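Serine--tRNA ligase (Pyrococcus horikoshii, PDB 2DQ0) catalyses the ATP-dependent attachment of serine to tRNA(Ser), and probably also to tRNA(Sec), as a homodimeric class-II aminoacyl-tRNA synthetase. Local coordinates at residues Asp205-Glu209 with Lys210-Pro214; Trp317-His320 with Glu321-Arg325; Val415-Leu418 with Glu419-Glu423. All coordinates share one frame; numbering follows the deposited sequence.

Overall arrangement
The three contacts are local, each formed within a few residues of one continuous stretch, and they follow one another along the chain. Contact 1 ends helix 190-209 and leads into strand 213-216; contact 2 lies within helix 316-333; contact 3 closes helix 410-420. Contacts 1 and 2 have centres 15 Å apart and touch where the ring of F212 meets that of W319, CZ to CZ3 at 4.3 Å. Contact 3 stands apart, its nearest atoms about 13 Å from contact 1 and about 14 Å from contact 2. All three lie a shell back from the bound seryl-adenylate analogue: the side chains of L207, I323 and V415 are about 11, 8 and 8 Å from it.

Contact 1: Asp205-Glu209 with Lys210-Pro214; sequences DRLIE and KGFTP
L207 and I208 give their carbonyls to the chain that turns back over the end of helix 190-209: F212 N bonds to L207 O at 3.1 Å and G211 N to I208 O at 3.0 Å. One residue earlier, K210 N still makes a helical bond to R206 O. The hydrophobic partner of this turn is the pair L207 and F212. The CD1 methyl of L207 sits 3.7 Å from the centroid of the F212 ring, only 6° off its normal, so the methyl is centred over the face in a CH-pi contact. With CG of F212 anti to the carbonyl carbon (chi1 -70°), the ring swings back alongside the last helical turn to meet that methyl. The F212 N-L207 O and G211 N-I208 O bonds make a Schellman motif, with G211 as its C-prime residue and L207 against F212 as its usual hydrophobic pair: phi of G211 is +95°, and a side chain there would jam against the carbonyl oxygen of K210. The cap turns the chain directly into strand 213-216, which pairs in parallel with strand 273-282; V276 of that strand packs against both L207 and F212. I208 contributes a second, smaller patch. Its CD1 meets P214 CG at 3.7 Å, the two side chains crossing at about a right angle. I194 of the second subunit packs against I208, and P214 makes backbone hydrogen bonds to that subunit, consistent with motif 1 of class-II synthetases, a long helix and strand at the dimer interface. Salt bridges tie the helix end and the turn to helix 316-333: R206 NH2 pairs with E333, and K210, its chain extended beyond CG, sends NZ to E329.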
ATOM      1  N   ASP A 205      -7.438  20.269  -0.087  1.00 45.00           N
ATOM      2  CA  ASP A 205      -7.478  21.711  -0.291  1.00 44.57           C
ATOM      3  C   ASP A 205      -8.018  22.478   0.906  1.00 46.59           C
ATOM      4  O   ASP A 205      -7.414  23.443   1.388  1.00 49.75           O
ATOM      5  CB  ASP A 205      -8.320  22.044  -1.530  1.00 35.88           C
ATOM      6  CG  ASP A 205      -7.550  21.862  -2.833  1.00 49.33           C
ATOM      7  OD1 ASP A 205      -6.323  21.586  -2.810  1.00 53.36           O
ATOM      8  OD2 ASP A 205      -8.175  22.001  -3.899  1.00 49.97           O
ATOM      9  N   ARG A 206      -9.164  22.043   1.391  1.00 43.41           N
ATOM     10  CA  ARG A 206      -9.775  22.710   2.507  1.00 47.60           C
ATOM     11  C   ARG A 206      -8.929  22.705   3.780  1.00 49.50           C
ATOM     12  O   ARG A 206      -8.831  23.732   4.443  1.00 57.95           O
ATOM     13  CB  ARG A 206     -11.143  22.103   2.780  1.00 40.11           C
ATOM     14  CG  ARG A 206     -12.252  23.110   2.679  1.00 54.13           C
ATOM     15  CD  ARG A 206     -12.339  23.644   1.283  1.00 56.92           C
ATOM     16  NE  ARG A 206     -13.708  24.003   0.944  1.00 52.21           N
ATOM     17  CZ  ARG A 206     -14.116  24.256  -0.298  1.00 71.84           C
ATOM     18  NH1 ARG A 206     -13.256  24.199  -1.322  1.00 71.63           N
ATOM     19  NH2 ARG A 206     -15.394  24.532  -0.527  1.00 69.22           N
ATOM     20  N   LEU A 207      -8.333  21.572   4.140  1.00 48.16           N
ATOM     21  CA  LEU A 207      -7.508  21.534   5.342  1.00 47.22           C
ATOM     22  C   LEU A 207      -6.296  22.427   5.139  1.00 53.22           C
ATOM     23  O   LEU A 207      -5.843  23.092   6.080  1.00 50.72           O
ATOM     24  CB  LEU A 207      -7.061  20.115   5.681  1.00 43.97           C
ATOM     25  CG  LEU A 207      -8.010  19.338   6.597  1.00 46.69           C
ATOM     26  CD1 LEU A 207      -8.017  19.987   7.968  1.00 44.99           C
ATOM     27  CD2 LEU A 207      -9.413  19.303   6.025  1.00 30.51           C
ATOM     28  N   ILE A 208      -5.777  22.455   3.913  1.00 49.16           N
ATOM     29  CA  ILE A 208      -4.638  23.318   3.611  1.00 49.24           C
ATOM     30  C   ILE A 208      -5.024  24.787   3.818  1.00 52.18           C
ATOM     31  O   ILE A 208      -4.260  25.557   4.389  1.00 49.43           O
ATOM     32  CB  ILE A 208      -4.142  23.137   2.172  1.00 44.02           C
ATOM     33  CG1 ILE A 208      -3.374  21.825   2.047  1.00 42.69           C
ATOM     34  CG2 ILE A 208      -3.216  24.267   1.794  1.00 43.97           C
ATOM     35  CD1 ILE A 208      -2.821  21.602   0.658  1.00 31.83           C
ATOM     36  N   GLU A 209      -6.203  25.185   3.362  1.00 54.06           N
ATOM     37  CA  GLU A 209      -6.617  26.564   3.580  1.00 60.93           C
ATOM     38  C   GLU A 209      -6.679  26.858   5.094  1.00 57.73           C
ATOM     39  O   GLU A 209      -6.417  27.977   5.516  1.00 61.28           O
ATOM     40  CB  GLU A 209      -7.995  26.839   2.965  1.00 63.81           C
ATOM     41  CG  GLU A 209      -8.153  26.460   1.509  1.00 69.41           C
ATOM     42  CD  GLU A 209      -9.611  26.500   1.049  1.00 76.68           C
ATOM     43  OE1 GLU A 209      -9.886  26.093  -0.105  1.00 70.99           O
ATOM     44  OE2 GLU A 209     -10.482  26.936   1.843  1.00 77.09           O
ATOM     45  N   LYS A 210      -7.029  25.864   5.908  1.00 48.48           N
ATOM     46  CA  LYS A 210      -7.120  26.082   7.349  1.00 42.61           C
ATOM     47  C   LYS A 210      -5.781  25.998   8.055  1.00 47.47           C
ATOM     48  O   LYS A 210      -5.740  25.931   9.286  1.00 51.07           O
ATOM     49  CB  LYS A 210      -8.076  25.075   7.991  1.00 43.12           C
ATOM     50  CG  LYS A 210      -9.524  25.222   7.551  1.00 44.35           C
ATOM     51  CD  LYS A 210     -10.447  24.294   8.324  1.00 49.44           C
ATOM     52  CE  LYS A 210     -11.879  24.750   8.157  1.00 51.02           C
ATOM     53  NZ  LYS A 210     -12.855  23.804   8.750  1.00 65.75           N
ATOM     54  N   GLY A 211      -4.694  25.958   7.284  1.00 47.06           N
ATOM     55  CA  GLY A 211      -3.370  25.894   7.874  1.00 47.46           C
ATOM     56  C   GLY A 211      -2.659  24.567   8.089  1.00 52.24           C
ATOM     57  O   GLY A 211      -1.620  24.522   8.773  1.00 52.34           O
ATOM     58  N   PHE A 212      -3.179  23.481   7.523  1.00 53.07           N
ATOM     59  CA  PHE A 212      -2.522  22.178   7.702  1.00 50.77           C
ATOM     60  C   PHE A 212      -1.466  21.883   6.628  1.00 49.05           C
ATOM     61  O   PHE A 212      -1.711  22.079   5.426  1.00 58.40           O
ATOM     62  CB  PHE A 212      -3.568  21.070   7.715  1.00 46.11           C
ATOM     63  CG  PHE A 212      -4.421  21.078   8.928  1.00 46.62           C
ATOM     64  CD1 PHE A 212      -5.194  22.197   9.242  1.00 43.63           C
ATOM     65  CD2 PHE A 212      -4.437  19.975   9.787  1.00 43.81           C
ATOM     66  CE1 PHE A 212      -5.976  22.220  10.406  1.00 44.91           C
ATOM     67  CE2 PHE A 212      -5.209  19.982  10.949  1.00 46.11           C
ATOM     68  CZ  PHE A 212      -5.987  21.114  11.266  1.00 40.18           C
ATOM     69  N   THR A 213      -0.286  21.443   7.053  1.00 43.93           N
ATOM     70  CA  THR A 213       0.771  21.114   6.093  1.00 46.28           C
ATOM     71  C   THR A 213       0.452  19.730   5.518  1.00 44.71           C
ATOM     72  O   THR A 213       0.322  18.729   6.242  1.00 44.31           O
ATOM     73  CB  THR A 213       2.206  21.153   6.741  1.00 39.85           C
ATOM     74  OG1 THR A 213       2.136  20.741   8.106  1.00 59.71           O
ATOM     75  CG2 THR A 213       2.780  22.577   6.704  1.00 55.36           C
ATOM     76  N   PRO A 214       0.275  19.666   4.206  1.00 41.76           N
ATOM     77  CA  PRO A 214      -0.042  18.377   3.598  1.00 48.71           C
ATOM     78  C   PRO A 214       1.119  17.391   3.566  1.00 46.27           C
ATOM     79  O   PRO A 214       2.265  17.765   3.352  1.00 48.84           O
ATOM     80  CB  PRO A 214      -0.539  18.768   2.196  1.00 45.19           C
ATOM     81  CG  PRO A 214       0.236  19.986   1.894  1.00 48.28           C
ATOM     82  CD  PRO A 214       0.226  20.754   3.213  1.00 43.24           C
TER

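Contact 2: Trp317-His320 with Glu321-Arg325; sequences WEWH and EKIIR
W319 O accepts the N-H of I323 at 2.9 Å and also takes a weak, bent bond from K322 N. E321 N bonds to W317 O at 3.2 Å in the same turn. Outside this backbone ladder, the side chain of K322 reaches back across the six-membered ring of W319. Its CG lies beside the backbone N (chi1 -64°) and the chain beyond is extended, laying CD and NZ over one face of the indole. CD stands 3.9 Å from the centroid of that ring in a CH-pi contact, while NZ lies 3.8 Å from it, 19° off the normal, in a cation-pi contact. The same ammonium faces E318 OE2 at 3.8 Å, a long salt bridge, so on one side of helix 316-333 K322 reaches back to E318 four residues earlier and to W319 three residues earlier. This helix packs on the catalytic sheet of the class-II core: I323 touches Q307 and V309 of one strand, and W319 rests on V309 and L403. Replacing the indole of W319 with the methyl of an alanine is likely to leave the K322 ammonium without its ring face and to open a gap against V309 and L403. H320 points its ring toward the sheet as well; it stacks with Y356, and its NE2 hydrogen-bonds to the backbone oxygen of A374.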
ATOM      1  N   TRP A 317      -8.445  19.863  23.914  1.00 54.84           N
ATOM      2  CA  TRP A 317      -9.891  19.767  23.865  1.00 56.01           C
ATOM      3  C   TRP A 317     -10.463  20.789  22.894  1.00 57.34           C
ATOM      4  O   TRP A 317     -11.476  20.539  22.234  1.00 60.01           O
ATOM      5  CB  TRP A 317     -10.491  19.927  25.264  1.00 46.68           C
ATOM      6  CG  TRP A 317     -10.133  18.775  26.116  1.00 53.71           C
ATOM      7  CD1 TRP A 317      -9.233  18.761  27.138  1.00 57.16           C
ATOM      8  CD2 TRP A 317     -10.512  17.410  25.900  1.00 63.63           C
ATOM      9  NE1 TRP A 317      -9.011  17.470  27.566  1.00 58.98           N
ATOM     10  CE2 TRP A 317      -9.784  16.621  26.823  1.00 58.42           C
ATOM     11  CE3 TRP A 317     -11.389  16.774  25.009  1.00 60.30           C
ATOM     12  CZ2 TRP A 317      -9.905  15.233  26.881  1.00 54.65           C
ATOM     13  CZ3 TRP A 317     -11.509  15.384  25.070  1.00 55.74           C
ATOM     14  CH2 TRP A 317     -10.769  14.633  26.000  1.00 57.56           C
ATOM     15  N   GLU A 318      -9.815  21.936  22.778  1.00 54.68           N
ATOM     16  CA  GLU A 318     -10.321  22.924  21.849  1.00 55.34           C
ATOM     17  C   GLU A 318     -10.060  22.428  20.419  1.00 60.13           C
ATOM     18  O   GLU A 318     -10.885  22.622  19.517  1.00 51.43           O
ATOM     19  CB  GLU A 318      -9.628  24.253  22.077  1.00 66.41           C
ATOM     20  CG  GLU A 318     -10.346  25.421  21.442  1.00 77.94           C
ATOM     21  CD  GLU A 318      -9.535  26.687  21.522  1.00 84.32           C
ATOM     22  OE1 GLU A 318      -8.803  26.851  22.528  1.00 85.49           O
ATOM     23  OE2 GLU A 318      -9.638  27.512  20.586  1.00 84.73           O
ATOM     24  N   TRP A 319      -8.907  21.789  20.217  1.00 60.85           N
ATOM     25  CA  TRP A 319      -8.563  21.258  18.906  1.00 59.45           C
ATOM     26  C   TRP A 319      -9.516  20.144  18.506  1.00 64.30           C
ATOM     27  O   TRP A 319      -9.994  20.092  17.361  1.00 61.67           O
ATOM     28  CB  TRP A 319      -7.120  20.748  18.897  1.00 58.51           C
ATOM     29  CG  TRP A 319      -6.209  21.820  18.426  1.00 59.01           C
ATOM     30  CD1 TRP A 319      -5.271  22.496  19.166  1.00 51.90           C
ATOM     31  CD2 TRP A 319      -6.287  22.492  17.169  1.00 54.27           C
ATOM     32  NE1 TRP A 319      -4.781  23.557  18.450  1.00 53.57           N
ATOM     33  CE2 TRP A 319      -5.385  23.583  17.220  1.00 51.31           C
ATOM     34  CE3 TRP A 319      -7.042  22.283  15.999  1.00 49.67           C
ATOM     35  CZ2 TRP A 319      -5.214  24.470  16.151  1.00 44.82           C
ATOM     36  CZ3 TRP A 319      -6.873  23.164  14.929  1.00 53.42           C
ATOM     37  CH2 TRP A 319      -5.964  24.248  15.014  1.00 52.34           C
ATOM     38  N   HIS A 320      -9.784  19.260  19.463  1.00 57.74           N
ATOM     39  CA  HIS A 320     -10.687  18.145  19.254  1.00 59.10           C
ATOM     40  C   HIS A 320     -11.952  18.708  18.646  1.00 60.56           C
ATOM     41  O   HIS A 320     -12.462  18.245  17.623  1.00 63.30           O
ATOM     42  CB  HIS A 320     -11.038  17.489  20.594  1.00 59.02           C
ATOM     43  CG  HIS A 320     -11.859  16.244  20.462  1.00 63.23           C
ATOM     44  ND1 HIS A 320     -12.530  15.679  21.524  1.00 69.60           N
ATOM     45  CD2 HIS A 320     -12.085  15.432  19.401  1.00 64.08           C
ATOM     46  CE1 HIS A 320     -13.131  14.571  21.123  1.00 65.98           C
ATOM     47  NE2 HIS A 320     -12.877  14.400  19.838  1.00 60.25           N
ATOM     48  N   GLU A 321     -12.450  19.740  19.291  1.00 58.93           N
ATOM     49  CA  GLU A 321     -13.661  20.362  18.848  1.00 53.29           C
ATOM     50  C   GLU A 321     -13.541  20.971  17.452  1.00 52.61           C
ATOM     51  O   GLU A 321     -14.524  21.030  16.718  1.00 52.13           O
ATOM     52  CB  GLU A 321     -14.063  21.402  19.880  1.00 51.97           C
ATOM     53  CG  GLU A 321     -15.537  21.433  20.132  1.00 62.10           C
ATOM     54  CD  GLU A 321     -16.091  20.097  20.563  1.00 62.86           C
ATOM     55  OE1 GLU A 321     -15.658  19.577  21.619  1.00 55.54           O
ATOM     56  OE2 GLU A 321     -16.969  19.573  19.837  1.00 72.74           O
ATOM     57  N   LYS A 322     -12.347  21.417  17.067  1.00 54.10           N
ATOM     58  CA  LYS A 322     -12.195  22.014  15.741  1.00 56.34           C
ATOM     59  C   LYS A 322     -12.090  20.981  14.616  1.00 62.16           C
ATOM     60  O   LYS A 322     -12.681  21.170  13.538  1.00 61.28           O
ATOM     61  CB  LYS A 322     -10.964  22.909  15.666  1.00 57.73           C
ATOM     62  CG  LYS A 322     -10.968  24.138  16.544  1.00 58.43           C
ATOM     63  CD  LYS A 322      -9.662  24.896  16.308  1.00 60.26           C
ATOM     64  CE  LYS A 322      -9.413  25.966  17.347  1.00 74.24           C
ATOM     65  NZ  LYS A 322      -8.008  26.473  17.293  1.00 79.06           N
ATOM     66  N   ILE A 323     -11.350  19.894  14.847  1.00 53.70           N
ATOM     67  CA  ILE A 323     -11.214  18.915  13.789  1.00 46.54           C
ATOM     68  C   ILE A 323     -12.528  18.254  13.416  1.00 47.64           C
ATOM     69  O   ILE A 323     -12.795  18.054  12.217  1.00 50.89           O
ATOM     70  CB  ILE A 323     -10.129  17.856  14.095  1.00 41.73           C
ATOM     71  CG1 ILE A 323     -10.535  16.974  15.262  1.00 42.29           C
ATOM     72  CG2 ILE A 323      -8.803  18.549  14.361  1.00 28.27           C
ATOM     73  CD1 ILE A 323      -9.381  16.107  15.745  1.00 36.01           C
ATOM     74  N   ILE A 324     -13.364  17.931  14.402  1.00 45.99           N
ATOM     75  CA  ILE A 324     -14.664  17.325  14.080  1.00 49.67           C
ATOM     76  C   ILE A 324     -15.500  18.304  13.235  1.00 50.97           C
ATOM     77  O   ILE A 324     -16.231  17.890  12.333  1.00 46.19           O
ATOM     78  CB  ILE A 324     -15.463  16.906  15.363  1.00 52.45           C
ATOM     79  CG1 ILE A 324     -16.761  16.189  14.976  1.00 51.13           C
ATOM     80  CG2 ILE A 324     -15.805  18.123  16.199  1.00 54.23           C
ATOM     81  CD1 ILE A 324     -16.583  14.856  14.272  1.00 44.60           C
ATOM     82  N   ARG A 325     -15.367  19.602  13.509  1.00 51.34           N
ATOM     83  CA  ARG A 325     -16.106  20.609  12.758  1.00 52.50           C
ATOM     84  C   ARG A 325     -15.513  20.702  11.366  1.00 52.53           C
ATOM     85  O   ARG A 325     -16.211  21.006  10.389  1.00 56.97           O
ATOM     86  CB  ARG A 325     -16.019  21.977  13.435  1.00 60.58           C
ATOM     87  CG  ARG A 325     -16.574  22.041  14.853  1.00 73.50           C
ATOM     88  CD  ARG A 325     -18.075  22.258  14.883  1.00 81.84           C
ATOM     89  NE  ARG A 325     -18.611  22.264  16.247  1.00 81.67           N
ATOM     90  CZ  ARG A 325     -19.899  22.459  16.536  1.00 86.88           C
ATOM     91  NH1 ARG A 325     -20.781  22.666  15.556  1.00 80.72           N
ATOM     92  NH2 ARG A 325     -20.311  22.443  17.801  1.00 82.18           N
TER

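Contact 3: Val415-Leu418 with Glu419-Glu423; sequences VAIL and ENHQE
A416 O is gripped twice by N420, at 2.9 Å from the backbone N and again at 2.9 Å from ND2, the two donors coming from opposite faces of the carbonyl plane. A chi1 of -81° sets the N420 amide beside its own backbone N, folded back along the helix to reach that oxygen, and the same ND2 also bonds to W361 O. Around this point the last turn of helix 410-420 keeps its ladder: E419 N bonds to V415 O at 2.8 Å and H421 N to I417 O at 3.0 Å. Following strands 398-406 and 408-409, this helix is consistent with the strand-helix of class-II motif 3. Near its end Q422 takes up an acceptor: NE2 bonds to E419 O at 3.1 Å, with that oxygen in the plane of the amide, while OE1 accepts from K160 N. Two carbonyls beyond the ladder go to one arginine, N420 O to R133 NH1 and Q422 O to R133 NH2. The carboxylate of E419 is claimed on both oxygens, OE1 by Q365 N and OE2 by H162 N. CD2 of H421 lies 3.9 Å from I417 CG2, and its NE2 is bonded to L334 O.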
ATOM      1  N   VAL A 415     -19.864   5.985  -0.917  1.00 46.69           N
ATOM      2  CA  VAL A 415     -21.147   5.328  -0.683  1.00 50.24           C
ATOM      3  C   VAL A 415     -22.155   6.411  -0.300  1.00 47.15           C
ATOM      4  O   VAL A 415     -23.251   6.473  -0.873  1.00 43.96           O
ATOM      5  CB  VAL A 415     -21.118   4.208   0.443  1.00 46.01           C
ATOM      6  CG1 VAL A 415     -20.082   3.169   0.131  1.00 45.10           C
ATOM      7  CG2 VAL A 415     -20.847   4.798   1.775  1.00 54.72           C
ATOM      8  N   ALA A 416     -21.774   7.291   0.625  1.00 37.63           N
ATOM      9  CA  ALA A 416     -22.699   8.336   1.032  1.00 39.64           C
ATOM     10  C   ALA A 416     -23.177   9.165  -0.161  1.00 44.02           C
ATOM     11  O   ALA A 416     -24.368   9.490  -0.252  1.00 46.29           O
ATOM     12  CB  ALA A 416     -22.077   9.233   2.096  1.00 29.88           C
ATOM     13  N   ILE A 417     -22.271   9.482  -1.088  1.00 43.67           N
ATOM     14  CA  ILE A 417     -22.653  10.285  -2.242  1.00 42.42           C
ATOM     15  C   ILE A 417     -23.565   9.523  -3.182  1.00 45.45           C
ATOM     16  O   ILE A 417     -24.537  10.083  -3.682  1.00 52.29           O
ATOM     17  CB  ILE A 417     -21.407  10.817  -3.004  1.00 46.50           C
ATOM     18  CG1 ILE A 417     -20.708  11.868  -2.136  1.00 45.04           C
ATOM     19  CG2 ILE A 417     -21.801  11.396  -4.376  1.00 25.70           C
ATOM     20  CD1 ILE A 417     -19.456  12.436  -2.738  1.00 43.19           C
ATOM     21  N   LEU A 418     -23.277   8.246  -3.406  1.00 44.56           N
ATOM     22  CA  LEU A 418     -24.114   7.446  -4.307  1.00 45.58           C
ATOM     23  C   LEU A 418     -25.515   7.256  -3.725  1.00 47.42           C
ATOM     24  O   LEU A 418     -26.520   7.404  -4.422  1.00 44.25           O
ATOM     25  CB  LEU A 418     -23.490   6.066  -4.573  1.00 36.75           C
ATOM     26  CG  LEU A 418     -22.182   5.978  -5.368  1.00 43.79           C
ATOM     27  CD1 LEU A 418     -21.715   4.532  -5.512  1.00 26.86           C
ATOM     28  CD2 LEU A 418     -22.421   6.584  -6.735  1.00 35.65           C
ATOM     29  N   GLU A 419     -25.585   6.931  -2.443  1.00 41.73           N
ATOM     30  CA  GLU A 419     -26.874   6.703  -1.845  1.00 45.95           C
ATOM     31  C   GLU A 419     -27.678   7.966  -1.594  1.00 45.48           C
ATOM     32  O   GLU A 419     -28.886   7.943  -1.717  1.00 46.80           O
ATOM     33  CB  GLU A 419     -26.731   5.851  -0.568  1.00 43.80           C
ATOM     34  CG  GLU A 419     -26.535   4.357  -0.897  1.00 37.41           C
ATOM     35  CD  GLU A 419     -26.583   3.397   0.307  1.00 48.20           C
ATOM     36  OE1 GLU A 419     -27.230   3.716   1.338  1.00 42.87           O
ATOM     37  OE2 GLU A 419     -25.989   2.289   0.198  1.00 53.58           O
ATOM     38  N   ASN A 420     -27.016   9.075  -1.305  1.00 48.28           N
ATOM     39  CA  ASN A 420     -27.728  10.318  -1.024  1.00 39.73           C
ATOM     40  C   ASN A 420     -28.067  11.190  -2.224  1.00 48.62           C
ATOM     41  O   ASN A 420     -28.960  12.038  -2.135  1.00 53.99           O
ATOM     42  CB  ASN A 420     -26.938  11.150  -0.021  1.00 34.59           C
ATOM     43  CG  ASN A 420     -27.148  10.688   1.402  1.00 41.44           C
ATOM     44  OD1 ASN A 420     -28.248  10.794   1.939  1.00 51.68           O
ATOM     45  ND2 ASN A 420     -26.096  10.162   2.021  1.00 39.22           N
ATOM     46  N   HIS A 421     -27.375  10.996  -3.346  1.00 42.43           N
ATOM     47  CA  HIS A 421     -27.643  11.818  -4.517  1.00 39.86           C
ATOM     48  C   HIS A 421     -28.140  11.020  -5.724  1.00 44.64           C
ATOM     49  O   HIS A 421     -28.023  11.485  -6.873  1.00 41.08           O
ATOM     50  CB  HIS A 421     -26.396  12.622  -4.918  1.00 36.25           C
ATOM     51  CG  HIS A 421     -25.899  13.559  -3.859  1.00 47.47           C
ATOM     52  ND1 HIS A 421     -26.607  14.663  -3.446  1.00 52.02           N
ATOM     53  CD2 HIS A 421     -24.740  13.578  -3.158  1.00 58.16           C
ATOM     54  CE1 HIS A 421     -25.908  15.328  -2.543  1.00 49.84           C
ATOM     55  NE2 HIS A 421     -24.770  14.691  -2.351  1.00 56.68           N
ATOM     56  N   GLN A 422     -28.688   9.832  -5.468  1.00 33.96           N
ATOM     57  CA  GLN A 422     -29.220   9.001  -6.547  1.00 39.82           C
ATOM     58  C   GLN A 422     -30.625   9.462  -6.939  1.00 46.33           C
ATOM     59  O   GLN A 422     -31.327  10.077  -6.150  1.00 43.70           O
ATOM     60  CB  GLN A 422     -29.329   7.551  -6.105  1.00 37.26           C
ATOM     61  CG  GLN A 422     -30.335   7.353  -4.990  1.00 33.79           C
ATOM     62  CD  GLN A 422     -30.436   5.907  -4.582  1.00 46.83           C
ATOM     63  OE1 GLN A 422     -30.829   5.057  -5.381  1.00 51.49           O
ATOM     64  NE2 GLN A 422     -30.069   5.611  -3.334  1.00 39.44           N
ATOM     65  N   GLU A 423     -31.018   9.138  -8.161  1.00 48.31           N
ATOM     66  CA  GLU A 423     -32.324   9.471  -8.681  1.00 54.69           C
ATOM     67  C   GLU A 423     -32.966   8.110  -8.956  1.00 57.95           C
ATOM     68  O   GLU A 423     -32.290   7.079  -8.812  1.00 59.96           O
ATOM     69  CB  GLU A 423     -32.175  10.320  -9.953  1.00 53.27           C
ATOM     70  CG  GLU A 423     -31.776  11.780  -9.669  1.00 53.39           C
ATOM     71  CD  GLU A 423     -31.353  12.570 -10.926  1.00 65.90           C
ATOM     72  OE1 GLU A 423     -31.209  11.959 -12.017  1.00 63.51           O
ATOM     73  OE2 GLU A 423     -31.152  13.807 -10.819  1.00 59.76           O
TER